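Local coordinates for protein 4-alpha-glucanotransferase (Corynebacterium glutamicum, PDB 5B68) that is an amylomaltase, or disproportionating enzyme, a 4-alpha-glucanotransferase of the TIM-barrel kind with an N-terminal beta-sandwich domain, at residues A[107-119]-A[129-141]. Residues are numbered along the deposited sequence; the frame is centred on the assembly and turned at random.
With SO4 (sulfate ion), chain L.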
ATOM      1  N   THR A 107     -29.282   7.213 -12.943  1.00 26.87           N
ATOM      2  CA  THR A 107     -29.721   7.340 -14.345  1.00 27.87           C
ATOM      3  C   THR A 107     -29.763   5.953 -14.968  1.00 30.98           C
ATOM      4  O   THR A 107     -28.866   5.149 -14.737  1.00 29.59           O
ATOM      5  CB  THR A 107     -28.618   8.043 -15.149  1.00 29.13           C
ATOM      6  OG1 THR A 107     -28.275   9.266 -14.505  1.00 41.89           O
ATOM      7  CG2 THR A 107     -29.053   8.316 -16.585  1.00 35.67           C
ATOM      8  N   GLN A 108     -30.765   5.657 -15.761  1.00 30.12           N
ATOM      9  CA  GLN A 108     -30.725   4.423 -16.599  1.00 34.51           C
ATOM     10  C   GLN A 108     -30.046   4.624 -17.932  1.00 28.93           C
ATOM     11  O   GLN A 108     -30.219   5.681 -18.549  1.00 29.93           O
ATOM     12  CB  GLN A 108     -32.143   3.860 -16.840  1.00 43.41           C
ATOM     13  CG  GLN A 108     -32.410   2.465 -16.254  1.00 54.95           C
ATOM     14  CD  GLN A 108     -33.091   2.484 -14.879  1.00 55.39           C
ATOM     15  OE1 GLN A 108     -32.704   3.257 -13.977  1.00 65.11           O
ATOM     16  NE2 GLN A 108     -34.120   1.645 -14.722  1.00 56.24           N
ATOM     17  N   ARG A 109     -29.298   3.607 -18.384  1.00 25.87           N
ATOM     18  CA  ARG A 109     -28.814   3.485 -19.766  1.00 25.50           C
ATOM     19  C   ARG A 109     -29.130   2.101 -20.392  1.00 26.85           C
ATOM     20  O   ARG A 109     -29.321   1.094 -19.691  1.00 27.00           O
ATOM     21  CB  ARG A 109     -27.294   3.780 -19.852  1.00 25.70           C
ATOM     22  CG  ARG A 109     -26.826   5.197 -19.435  1.00 29.43           C
ATOM     23  CD  ARG A 109     -27.345   6.328 -20.348  1.00 29.44           C
ATOM     24  NE  ARG A 109     -26.968   6.077 -21.703  1.00 30.86           N
ATOM     25  CZ  ARG A 109     -25.800   6.372 -22.287  1.00 31.76           C
ATOM     26  NH1 ARG A 109     -25.591   6.001 -23.538  1.00 33.32           N
ATOM     27  NH2 ARG A 109     -24.846   7.049 -21.642  1.00 34.22           N
ATOM     28  N   ASP A 110     -29.135   2.039 -21.718  1.00 24.16           N
ATOM     29  CA  ASP A 110     -29.377   0.805 -22.459  1.00 25.89           C
ATOM     30  C   ASP A 110     -28.083   0.170 -22.928  1.00 25.11           C
ATOM     31  O   ASP A 110     -27.050   0.836 -23.013  1.00 28.83           O
ATOM     32  CB  ASP A 110     -30.234   1.106 -23.705  1.00 31.07           C
ATOM     33  CG  ASP A 110     -31.696   1.379 -23.363  1.00 37.36           C
ATOM     34  OD1 ASP A 110     -32.254   0.790 -22.401  1.00 47.93           O
ATOM     35  OD2 ASP A 110     -32.307   2.167 -24.094  1.00 50.07           O
ATOM     36  N   VAL A 111     -28.154  -1.110 -23.262  1.00 21.97           N
ATOM     37  CA  VAL A 111     -27.126  -1.829 -23.940  1.00 23.26           C
ATOM     38  C   VAL A 111     -27.741  -2.204 -25.274  1.00 22.08           C
ATOM     39  O   VAL A 111     -28.949  -1.993 -25.434  1.00 26.95           O
ATOM     40  CB  VAL A 111     -26.682  -3.089 -23.190  1.00 24.13           C
ATOM     41  CG1 VAL A 111     -26.026  -2.662 -21.891  1.00 23.93           C
ATOM     42  CG2 VAL A 111     -27.861  -4.036 -22.963  1.00 24.25           C
ATOM     43  N   SER A 112     -26.905  -2.672 -26.191  1.00 23.26           N
ATOM     44  CA  SER A 112     -27.302  -3.169 -27.515  1.00 25.63           C
ATOM     45  C   SER A 112     -26.879  -4.611 -27.669  1.00 25.16           C
ATOM     46  O   SER A 112     -25.726  -4.968 -27.367  1.00 25.86           O
ATOM     47  CB  SER A 112     -26.573  -2.382 -28.642  1.00 26.88           C
ATOM     48  OG  SER A 112     -26.751  -1.027 -28.365  1.00 33.77           O
ATOM     49  N   GLN A 113     -27.795  -5.441 -28.197  1.00 24.44           N
ATOM     50  CA  GLN A 113     -27.470  -6.801 -28.495  1.00 25.12           C
ATOM     51  C   GLN A 113     -26.558  -6.897 -29.711  1.00 24.94           C
ATOM     52  O   GLN A 113     -26.698  -6.137 -30.695  1.00 24.47           O
ATOM     53  CB  GLN A 113     -28.711  -7.653 -28.681  1.00 24.72           C
ATOM     54  CG  GLN A 113     -28.337  -9.157 -28.650  1.00 24.44           C
ATOM     55  CD  GLN A 113     -29.533 -10.089 -28.574  1.00 22.78           C
ATOM     56  OE1 GLN A 113     -30.685  -9.646 -28.548  1.00 25.99           O
ATOM     57  NE2 GLN A 113     -29.264 -11.351 -28.570  1.00 20.77           N
ATOM     58  N   VAL A 114     -25.602  -7.782 -29.635  1.00 22.28           N
ATOM     59  CA  VAL A 114     -24.748  -8.064 -30.798  1.00 22.97           C
ATOM     60  C   VAL A 114     -24.656  -9.527 -31.094  1.00 24.59           C
ATOM     61  O   VAL A 114     -25.023 -10.368 -30.303  1.00 22.88           O
ATOM     62  CB  VAL A 114     -23.314  -7.455 -30.682  1.00 28.18           C
ATOM     63  CG1 VAL A 114     -23.321  -5.928 -30.638  1.00 31.74           C
ATOM     64  CG2 VAL A 114     -22.602  -7.962 -29.476  1.00 27.41           C
ATOM     65  N   GLU A 115     -24.107  -9.873 -32.254  1.00 24.94           N
ATOM     66  CA  GLU A 115     -24.129 -11.239 -32.725  1.00 25.87           C
ATOM     67  C   GLU A 115     -23.383 -12.163 -31.715  1.00 24.18           C
ATOM     68  O   GLU A 115     -22.335 -11.808 -31.152  1.00 22.96           O
ATOM     69  CB  GLU A 115     -23.427 -11.361 -34.106  1.00 30.46           C
ATOM     70  CG  GLU A 115     -21.925 -11.053 -33.978  1.00 38.45           C
ATOM     71  CD  GLU A 115     -21.229 -10.605 -35.244  1.00 44.04           C
ATOM     72  OE1 GLU A 115     -21.549  -9.511 -35.749  1.00 37.51           O
ATOM     73  OE2 GLU A 115     -20.308 -11.354 -35.687  1.00 47.34           O
ATOM     74  N   ASN A 116     -23.989 -13.304 -31.471  1.00 22.86           N
ATOM     75  CA  ASN A 116     -23.415 -14.362 -30.652  1.00 24.04           C
ATOM     76  C   ASN A 116     -23.731 -15.702 -31.272  1.00 24.41           C
ATOM     77  O   ASN A 116     -24.880 -16.162 -31.344  1.00 26.75           O
ATOM     78  CB  ASN A 116     -23.898 -14.262 -29.200  1.00 22.84           C
ATOM     79  CG  ASN A 116     -23.319 -15.342 -28.302  1.00 25.56           C
ATOM     80  OD1 ASN A 116     -23.393 -16.543 -28.594  1.00 24.87           O
ATOM     81  ND2 ASN A 116     -22.683 -14.906 -27.201  1.00 27.61           N
ATOM     82  N   TRP A 117     -22.661 -16.406 -31.589  1.00 28.00           N
ATOM     83  CA  TRP A 117     -22.756 -17.649 -32.317  1.00 29.53           C
ATOM     84  C   TRP A 117     -22.756 -18.842 -31.469  1.00 29.44           C
ATOM     85  O   TRP A 117     -22.853 -19.948 -31.993  1.00 30.78           O
ATOM     86  CB  TRP A 117     -21.613 -17.722 -33.324  1.00 34.46           C
ATOM     87  CG  TRP A 117     -21.611 -16.523 -34.261  1.00 37.81           C
ATOM     88  CD1 TRP A 117     -20.601 -15.622 -34.438  1.00 39.71           C
ATOM     89  CD2 TRP A 117     -22.696 -16.075 -35.079  1.00 36.64           C
ATOM     90  NE1 TRP A 117     -20.973 -14.683 -35.344  1.00 42.44           N
ATOM     91  CE2 TRP A 117     -22.263 -14.929 -35.743  1.00 41.78           C
ATOM     92  CE3 TRP A 117     -23.996 -16.516 -35.282  1.00 34.48           C
ATOM     93  CZ2 TRP A 117     -23.066 -14.243 -36.635  1.00 38.29           C
ATOM     94  CZ3 TRP A 117     -24.797 -15.825 -36.146  1.00 39.48           C
ATOM     95  CH2 TRP A 117     -24.329 -14.721 -36.838  1.00 38.18           C
ATOM     96  N   THR A 118     -22.688 -18.680 -30.157  1.00 28.11           N
ATOM     97  CA  THR A 118     -22.585 -19.861 -29.262  1.00 27.97           C
ATOM     98  C   THR A 118     -23.838 -20.721 -29.216  1.00 26.86           C
ATOM     99  O   THR A 118     -24.945 -20.214 -29.039  1.00 25.48           O
ATOM    100  CB  THR A 118     -22.220 -19.392 -27.838  1.00 29.09           C
ATOM    101  OG1 THR A 118     -21.045 -18.571 -27.925  1.00 28.02           O
ATOM    102  CG2 THR A 118     -21.983 -20.575 -26.872  1.00 29.44           C
ATOM    103  N   ALA A 119     -23.647 -22.044 -29.305  1.00 28.05           N
ATOM    104  CA  ALA A 119     -24.741 -23.011 -29.281  1.00 30.88           C
ATOM    105  C   ALA A 119     -25.263 -23.162 -27.844  1.00 26.01           C
ATOM    106  O   ALA A 119     -24.424 -23.172 -26.924  1.00 28.51           O
ATOM    107  CB  ALA A 119     -24.229 -24.382 -29.764  1.00 30.08           C
ATOM    108  N   GLY A 129     -28.886 -20.846 -22.981  1.00 23.22           N
ATOM    109  CA  GLY A 129     -28.329 -20.174 -24.146  1.00 21.07           C
ATOM    110  C   GLY A 129     -27.468 -19.009 -23.730  1.00 23.35           C
ATOM    111  O   GLY A 129     -27.563 -18.557 -22.619  1.00 20.81           O
ATOM    112  N   GLU A 130     -26.716 -18.490 -24.689  1.00 20.66           N
ATOM    113  CA  GLU A 130     -25.850 -17.365 -24.504  1.00 22.41           C
ATOM    114  C   GLU A 130     -26.230 -16.243 -25.466  1.00 23.32           C
ATOM    115  O   GLU A 130     -26.435 -16.510 -26.643  1.00 27.02           O
ATOM    116  CB  GLU A 130     -24.429 -17.817 -24.766  1.00 23.33           C
ATOM    117  CG  GLU A 130     -23.377 -16.758 -24.441  1.00 23.89           C
ATOM    118  CD  GLU A 130     -21.956 -17.252 -24.591  1.00 25.52           C
ATOM    119  OE1 GLU A 130     -21.287 -16.885 -25.585  1.00 24.20           O
ATOM    120  OE2 GLU A 130     -21.488 -18.031 -23.771  1.00 23.40           O
ATOM    121  N   ALA A 131     -26.218 -14.998 -25.000  1.00 19.79           N
ATOM    122  CA  ALA A 131     -26.336 -13.788 -25.849  1.00 20.42           C
ATOM    123  C   ALA A 131     -25.204 -12.827 -25.541  1.00 22.30           C
ATOM    124  O   ALA A 131     -24.525 -12.984 -24.541  1.00 21.43           O
ATOM    125  CB  ALA A 131     -27.676 -13.155 -25.600  1.00 22.09           C
ATOM    126  N   SER A 132     -24.914 -11.927 -26.464  1.00 22.49           N
ATOM    127  CA  SER A 132     -23.899 -10.879 -26.268  1.00 21.43           C
ATOM    128  C   SER A 132     -24.500  -9.520 -26.301  1.00 20.39           C
ATOM    129  O   SER A 132     -25.434  -9.190 -27.123  1.00 19.57           O
ATOM    130  CB  SER A 132     -22.738 -10.972 -27.268  1.00 20.94           C
ATOM    131  OG  SER A 132     -21.905 -12.128 -27.102  1.00 21.95           O
ATOM    132  N   PHE A 133     -24.060  -8.670 -25.387  1.00 19.82           N
ATOM    133  CA  PHE A 133     -24.513  -7.274 -25.362  1.00 19.20           C
ATOM    134  C   PHE A 133     -23.292  -6.352 -25.277  1.00 22.08           C
ATOM    135  O   PHE A 133     -22.213  -6.754 -24.829  1.00 23.60           O
ATOM    136  CB  PHE A 133     -25.470  -6.970 -24.220  1.00 20.79           C
ATOM    137  CG  PHE A 133     -26.760  -7.730 -24.305  1.00 20.69           C
ATOM    138  CD1 PHE A 133     -26.822  -9.015 -23.799  1.00 21.53           C
ATOM    139  CD2 PHE A 133     -27.872  -7.205 -24.918  1.00 22.04           C
ATOM    140  CE1 PHE A 133     -27.975  -9.762 -23.893  1.00 25.28           C
ATOM    141  CE2 PHE A 133     -29.054  -7.935 -25.000  1.00 21.95           C
ATOM    142  CZ  PHE A 133     -29.120  -9.211 -24.472  1.00 21.34           C
ATOM    143  N   LYS A 134     -23.497  -5.132 -25.734  1.00 20.59           N
ATOM    144  CA  LYS A 134     -22.476  -4.135 -25.899  1.00 23.57           C
ATOM    145  C   LYS A 134     -22.852  -2.929 -25.093  1.00 20.59           C
ATOM    146  O   LYS A 134     -23.965  -2.377 -25.190  1.00 23.33           O
ATOM    147  CB  LYS A 134     -22.416  -3.754 -27.385  1.00 25.34           C
ATOM    148  CG  LYS A 134     -21.201  -3.008 -27.801  1.00 31.26           C
ATOM    149  CD  LYS A 134     -21.104  -2.901 -29.334  1.00 34.76           C
ATOM    150  CE  LYS A 134     -22.345  -2.308 -29.977  1.00 38.73           C
ATOM    151  NZ  LYS A 134     -22.233  -2.252 -31.480  1.00 45.63           N
ATOM    152  N   ILE A 135     -21.942  -2.476 -24.250  1.00 22.05           N
ATOM    153  CA  ILE A 135     -22.159  -1.241 -23.558  1.00 22.36           C
ATOM    154  C   ILE A 135     -21.920  -0.005 -24.471  1.00 21.97           C
ATOM    155  O   ILE A 135     -21.111  -0.097 -25.382  1.00 23.53           O
ATOM    156  CB  ILE A 135     -21.338  -1.107 -22.251  1.00 21.42           C
ATOM    157  CG1 ILE A 135     -19.836  -0.995 -22.533  1.00 22.26           C
ATOM    158  CG2 ILE A 135     -21.566  -2.308 -21.352  1.00 22.70           C
ATOM    159  CD1 ILE A 135     -19.046  -0.717 -21.237  1.00 20.08           C
ATOM    160  N   PRO A 136     -22.577   1.102 -24.157  1.00 25.39           N
ATOM    161  CA  PRO A 136     -22.364   2.372 -24.841  1.00 28.34           C
ATOM    162  C   PRO A 136     -20.967   2.876 -24.559  1.00 27.46           C
ATOM    163  O   PRO A 136     -20.435   2.589 -23.518  1.00 23.37           O
ATOM    164  CB  PRO A 136     -23.366   3.312 -24.183  1.00 27.73           C
ATOM    165  CG  PRO A 136     -24.302   2.466 -23.427  1.00 27.29           C
ATOM    166  CD  PRO A 136     -23.586   1.204 -23.103  1.00 25.37           C
ATOM    167  N   GLY A 137     -20.405   3.614 -25.502  1.00 28.37           N
ATOM    168  CA  GLY A 137     -19.059   4.116 -25.412  1.00 26.90           C
ATOM    169  C   GLY A 137     -18.922   5.427 -24.680  1.00 30.62           C
ATOM    170  O   GLY A 137     -17.841   5.959 -24.597  1.00 33.78           O
ATOM    171  N   ASP A 138     -20.029   5.953 -24.191  1.00 29.05           N
ATOM    172  CA  ASP A 138     -20.063   7.255 -23.540  1.00 31.86           C
ATOM    173  C   ASP A 138     -20.517   7.250 -22.082  1.00 30.61           C
ATOM    174  O   ASP A 138     -21.084   8.213 -21.622  1.00 31.39           O
ATOM    175  CB  ASP A 138     -20.890   8.254 -24.345  1.00 35.01           C
ATOM    176  CG  ASP A 138     -22.355   7.924 -24.358  1.00 36.79           C
ATOM    177  OD1 ASP A 138     -22.725   6.821 -23.953  1.00 36.81           O
ATOM    178  OD2 ASP A 138     -23.141   8.778 -24.783  1.00 37.72           O
ATOM    179  N   LEU A 139     -20.318   6.152 -21.376  1.00 24.95           N
ATOM    180  CA  LEU A 139     -20.631   6.125 -19.964  1.00 22.92           C
ATOM    181  C   LEU A 139     -19.624   6.962 -19.173  1.00 21.79           C
ATOM    182  O   LEU A 139     -18.464   7.007 -19.506  1.00 22.64           O
ATOM    183  CB  LEU A 139     -20.633   4.692 -19.445  1.00 24.23           C
ATOM    184  CG  LEU A 139     -21.579   3.695 -20.108  1.00 25.01           C
ATOM    185  CD1 LEU A 139     -21.462   2.348 -19.438  1.00 26.41           C
ATOM    186  CD2 LEU A 139     -23.013   4.164 -20.064  1.00 25.08           C
ATOM    187  N   PRO A 140     -20.086   7.615 -18.124  1.00 21.12           N
ATOM    188  CA  PRO A 140     -19.186   8.363 -17.241  1.00 23.70           C
ATOM    189  C   PRO A 140     -18.339   7.385 -16.454  1.00 24.29           C
ATOM    190  O   PRO A 140     -18.745   6.223 -16.261  1.00 23.51           O
ATOM    191  CB  PRO A 140     -20.164   9.132 -16.317  1.00 23.81           C
ATOM    192  CG  PRO A 140     -21.396   8.332 -16.302  1.00 25.79           C
ATOM    193  CD  PRO A 140     -21.499   7.662 -17.637  1.00 24.14           C
ATOM    194  N   LEU A 141     -17.269   7.901 -15.893  1.00 20.72           N
ATOM    195  CA  LEU A 141     -16.472   7.159 -14.907  1.00 20.94           C
ATOM    196  C   LEU A 141     -17.327   6.770 -13.743  1.00 23.46           C
ATOM    197  O   LEU A 141     -18.247   7.478 -13.431  1.00 26.85           O
ATOM    198  CB  LEU A 141     -15.319   8.030 -14.431  1.00 22.84           C
ATOM    199  CG  LEU A 141     -14.306   8.471 -15.483  1.00 23.83           C
ATOM    200  CD1 LEU A 141     -13.175   9.236 -14.790  1.00 25.89           C
ATOM    201  CD2 LEU A 141     -13.689   7.324 -16.200  1.00 25.29           C
TER
HETATM  202  S   SO4 L 811     -29.628   5.166 -24.003  1.00 78.25           S
HETATM  203  O1  SO4 L 811     -30.703   4.848 -23.003  1.00 70.28           O
HETATM  204  O2  SO4 L 811     -30.043   4.583 -25.315  1.00 68.01           O
HETATM  205  O3  SO4 L 811     -28.306   4.589 -23.605  1.00 56.71           O
HETATM  206  O4  SO4 L 811     -29.478   6.647 -24.094  1.00 78.26           O
HETATM  207  O   HOH W   1     -24.865  -0.123 -26.816  1.00 37.50           O
HETATM  208  O   HOH W   2     -20.448 -12.567 -29.131  1.00 38.44           O
HETATM  209  O   HOH W   3     -27.045 -20.136 -27.045  1.00 23.72           O
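R109 reaches D138 with NH1 and NH2, both directed at the single oxygen OD1. The salt bridge from R109 NH1 to D138 OD1 is 3.0 Å long. The guanidinium and carboxylate planes stand nearly perpendicular, 87° apart, while OD1 lies in the guanidinium plane. The R109 chain bends at chi2 and chi3, which turns NE and NH1 to one sulfate oxygen as well. L139 CD2 lies over one guanidinium face. The sulfate probably comes from the crystallisation liquor; D110 N also donates to it. The carbonyl O of D110 meets P136 CG. V111 CG2 packs against F133 CD2 at 3.7 Å. S112 and K134 form an antiparallel hydrogen-bonded pair, with S112 N to K134 O at 3.1 Å. A water joins S112 OG to K134 O. Q113 faces F133 in a non-hydrogen-bonded pair, its CG over one face of the ring. On the other side of the sheet, V114 CG1 touches K134 CE. N116 ND2 donates to both S132 OG and E130 OE1, each at 2.9 Å. The E130 bond is straight (173°) and uses the anti lone pair of OE1. N116 OD1 accepts from T118 N, an Asx turn. T118 OG1 gives E130 OE1 a second donor, from above the carboxylate plane. The bonds to S132 and E130 join the loop after strand 108-114 to strand 126-134; the Asx turn lies within the loop. Within the beta-sandwich domain, strand 126-134 lies between strands 108-114 and 86-92, and F133 packs on F87 and V89. V111 touches V99 and I101 of strand 98-102, the other neighbour of strand 108-114.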